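Local atomic coordinates of basic blue protein (Cucumis sativus, PDB entry 2CBP), a protein that holds a type 1 (blue) copper ion in a cupredoxin fold and probably serves in electron transfer. Residues M38-V44 and Y76-F81. Sequence-based numbering, arbitrary orientation. Where two conformers were deposited one is given.
Sequences MHNVVVV and YFICNF. With CU (copper (II) ion), chain B.
H39 and C79 bind the same copper ion, the type 1 site at one end of the cupredoxin beta sandwich, where the loop before strand 41-44 meets the loop after strand 73-78. The metal bonds measure 1.9 Å from H39 ND1 and 2.2 Å from C79 SG; H84 and M89 complete the site. A chi1 of 166° swings C79 SG away from the backbone N, to the ion and the edge of the H39 ring.

Two hydrogen bonds of the N40 amide tie the loops together. Backbone N80 N donates to N40 OD1 (2.9 Å) on a lone pair; N40 ND2 donates to N80 OD1 (2.8 Å) from above that carbonyl's plane, the amides turned 60° apart. Replacing N40 by alanine is likely to leave N80 N and OD1 without these partners and the loop beside C79 less firmly held.

V42 and I78 form an antiparallel hydrogen-bonded pair, V42 N to I78 O (2.8 Å) and I78 N to V42 O (2.9 Å). The V43 and F77 side chains lie side by side, V43 CG2 3.9 Å from F77 CE2; those of V44 and I78 cross at about a right angle.

M38 O sits 3.3 Å from F81 CD2, over one face of the ring.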
loop_
_atom_site.group_PDB
_atom_site.type_symbol
_atom_site.label_atom_id
_atom_site.label_comp_id
_atom_site.label_asym_id
_atom_site.label_seq_id
_atom_site.Cartn_x
_atom_site.Cartn_y
_atom_site.Cartn_z
ATOM N N MET A 38 -13.581 0.814 -6.927
ATOM C CA MET A 38 -12.925 2.095 -7.024
ATOM C C MET A 38 -11.447 2.177 -6.715
ATOM O O MET A 38 -10.850 3.238 -6.958
ATOM C CB MET A 38 -13.625 3.047 -5.970
ATOM C CG MET A 38 -15.121 3.017 -6.171
ATOM S SD MET A 38 -15.990 4.351 -5.357
ATOM C CE MET A 38 -15.285 4.249 -3.699
ATOM N N HIS A 39 -10.906 1.133 -6.144
ATOM C CA HIS A 39 -9.494 1.081 -5.736
ATOM C C HIS A 39 -8.937 -0.346 -5.747
ATOM O O HIS A 39 -9.672 -1.315 -5.783
ATOM C CB HIS A 39 -9.354 1.640 -4.317
ATOM C CG HIS A 39 -9.794 3.037 -4.037
ATOM N ND1 HIS A 39 -9.067 4.166 -4.430
ATOM C CD2 HIS A 39 -10.914 3.452 -3.354
ATOM C CE1 HIS A 39 -9.756 5.186 -4.010
ATOM N NE2 HIS A 39 -10.869 4.816 -3.360
ATOM N N ASN A 40 -7.612 -0.436 -5.693
ATOM C CA ASN A 40 -6.858 -1.677 -5.668
ATOM C C ASN A 40 -5.573 -1.407 -4.835
ATOM O O ASN A 40 -5.316 -0.292 -4.385
ATOM C CB ASN A 40 -6.515 -2.289 -7.044
ATOM C CG ASN A 40 -5.711 -1.390 -7.939
ATOM O OD1 ASN A 40 -5.024 -0.450 -7.463
ATOM N ND2 ASN A 40 -5.778 -1.588 -9.260
ATOM N N VAL A 41 -4.845 -2.509 -4.676
ATOM C CA VAL A 41 -3.551 -2.473 -3.953
ATOM C C VAL A 41 -2.568 -3.136 -4.922
ATOM O O VAL A 41 -2.804 -4.293 -5.354
ATOM C CB VAL A 41 -3.625 -3.170 -2.576
ATOM C CG1 VAL A 41 -2.265 -3.203 -1.880
ATOM C CG2 VAL A 41 -4.694 -2.586 -1.675
ATOM N N VAL A 42 -1.506 -2.430 -5.245
ATOM C CA VAL A 42 -0.486 -2.929 -6.169
ATOM C C VAL A 42 0.880 -2.864 -5.472
ATOM O O VAL A 42 1.241 -1.805 -4.919
ATOM C CB VAL A 42 -0.537 -2.133 -7.502
ATOM C CG1 VAL A 42 0.370 -2.679 -8.592
ATOM C CG2 VAL A 42 -1.956 -1.928 -8.020
ATOM N N VAL A 43 1.563 -3.969 -5.538
ATOM C CA VAL A 43 2.899 -4.127 -4.944
ATOM C C VAL A 43 3.953 -3.821 -6.014
ATOM O O VAL A 43 4.135 -4.594 -6.970
ATOM C CB VAL A 43 3.065 -5.552 -4.373
ATOM C CG1 VAL A 43 4.391 -5.639 -3.605
ATOM C CG2 VAL A 43 1.896 -5.960 -3.523
ATOM N N VAL A 44 4.618 -2.695 -5.782
ATOM C CA VAL A 44 5.653 -2.222 -6.736
ATOM C C VAL A 44 7.022 -2.081 -6.090
ATOM O O VAL A 44 7.209 -2.401 -4.922
ATOM C CB VAL A 44 5.142 -0.879 -7.339
ATOM C CG1 VAL A 44 3.834 -1.030 -8.091
ATOM C CG2 VAL A 44 5.036 0.216 -6.288
ATOM N N TYR A 76 6.623 -1.277 -1.080
ATOM C CA TYR A 76 5.949 -0.150 -1.708
ATOM C C TYR A 76 4.608 -0.613 -2.301
ATOM O O TYR A 76 4.542 -1.637 -2.992
ATOM C CB TYR A 76 6.865 0.437 -2.807
ATOM C CG TYR A 76 8.219 0.908 -2.289
ATOM C CD1 TYR A 76 8.358 2.185 -1.734
ATOM C CD2 TYR A 76 9.333 0.085 -2.361
ATOM C CE1 TYR A 76 9.586 2.631 -1.248
ATOM C CE2 TYR A 76 10.582 0.518 -1.886
ATOM C CZ TYR A 76 10.699 1.782 -1.343
ATOM O OH TYR A 76 11.930 2.179 -0.890
ATOM N N PHE A 77 3.593 0.166 -1.979
ATOM C CA PHE A 77 2.218 -0.097 -2.424
ATOM C C PHE A 77 1.612 1.188 -3.010
ATOM O O PHE A 77 1.746 2.299 -2.489
ATOM C CB PHE A 77 1.282 -0.594 -1.283
ATOM C CG PHE A 77 1.839 -1.724 -0.478
ATOM C CD1 PHE A 77 2.680 -1.435 0.618
ATOM C CD2 PHE A 77 1.574 -3.033 -0.818
ATOM C CE1 PHE A 77 3.247 -2.479 1.352
ATOM C CE2 PHE A 77 2.131 -4.106 -0.089
ATOM C CZ PHE A 77 2.969 -3.790 0.992
ATOM N N ILE A 78 0.880 0.946 -4.110
ATOM C CA ILE A 78 0.177 2.067 -4.744
ATOM C C ILE A 78 -1.219 1.560 -5.178
ATOM O O ILE A 78 -1.451 0.353 -5.209
ATOM C CB ILE A 78 0.871 2.633 -5.980
ATOM C CG1 ILE A 78 0.826 1.623 -7.112
ATOM C CG2 ILE A 78 2.308 3.055 -5.726
ATOM C CD1 ILE A 78 1.442 2.060 -8.445
ATOM N N CYS A 79 -2.055 2.522 -5.483
ATOM C CA CYS A 79 -3.405 2.229 -6.044
ATOM C C CYS A 79 -3.162 2.640 -7.527
ATOM O O CYS A 79 -2.687 3.793 -7.664
ATOM C CB CYS A 79 -4.551 2.957 -5.430
ATOM S SG CYS A 79 -6.076 2.872 -6.414
ATOM N N ASN A 80 -3.409 1.780 -8.484
ATOM C CA ASN A 80 -3.133 2.184 -9.874
ATOM C C ASN A 80 -4.328 2.613 -10.710
ATOM O O ASN A 80 -4.159 2.739 -11.954
ATOM C CB ASN A 80 -2.149 1.274 -10.587
ATOM C CG ASN A 80 -2.737 -0.023 -11.089
ATOM O OD1 ASN A 80 -3.935 -0.274 -10.920
ATOM N ND2 ASN A 80 -1.865 -0.809 -11.697
ATOM N N PHE A 81 -5.446 2.903 -10.132
ATOM C CA PHE A 81 -6.624 3.489 -10.815
ATOM C C PHE A 81 -6.087 4.844 -11.305
ATOM O O PHE A 81 -5.219 5.464 -10.671
ATOM C CB PHE A 81 -7.784 3.676 -9.836
ATOM C CG PHE A 81 -8.702 2.481 -9.745
ATOM C CD1 PHE A 81 -8.240 1.241 -9.346
ATOM C CD2 PHE A 81 -10.043 2.639 -10.072
ATOM C CE1 PHE A 81 -9.116 0.138 -9.269
ATOM C CE2 PHE A 81 -10.930 1.564 -10.005
ATOM C CZ PHE A 81 -10.466 0.329 -9.619
HETATM CU CU CU B . -7.447 4.245 -5.477
HETATM O O HOH W 1 7.479 -3.826 -2.774
#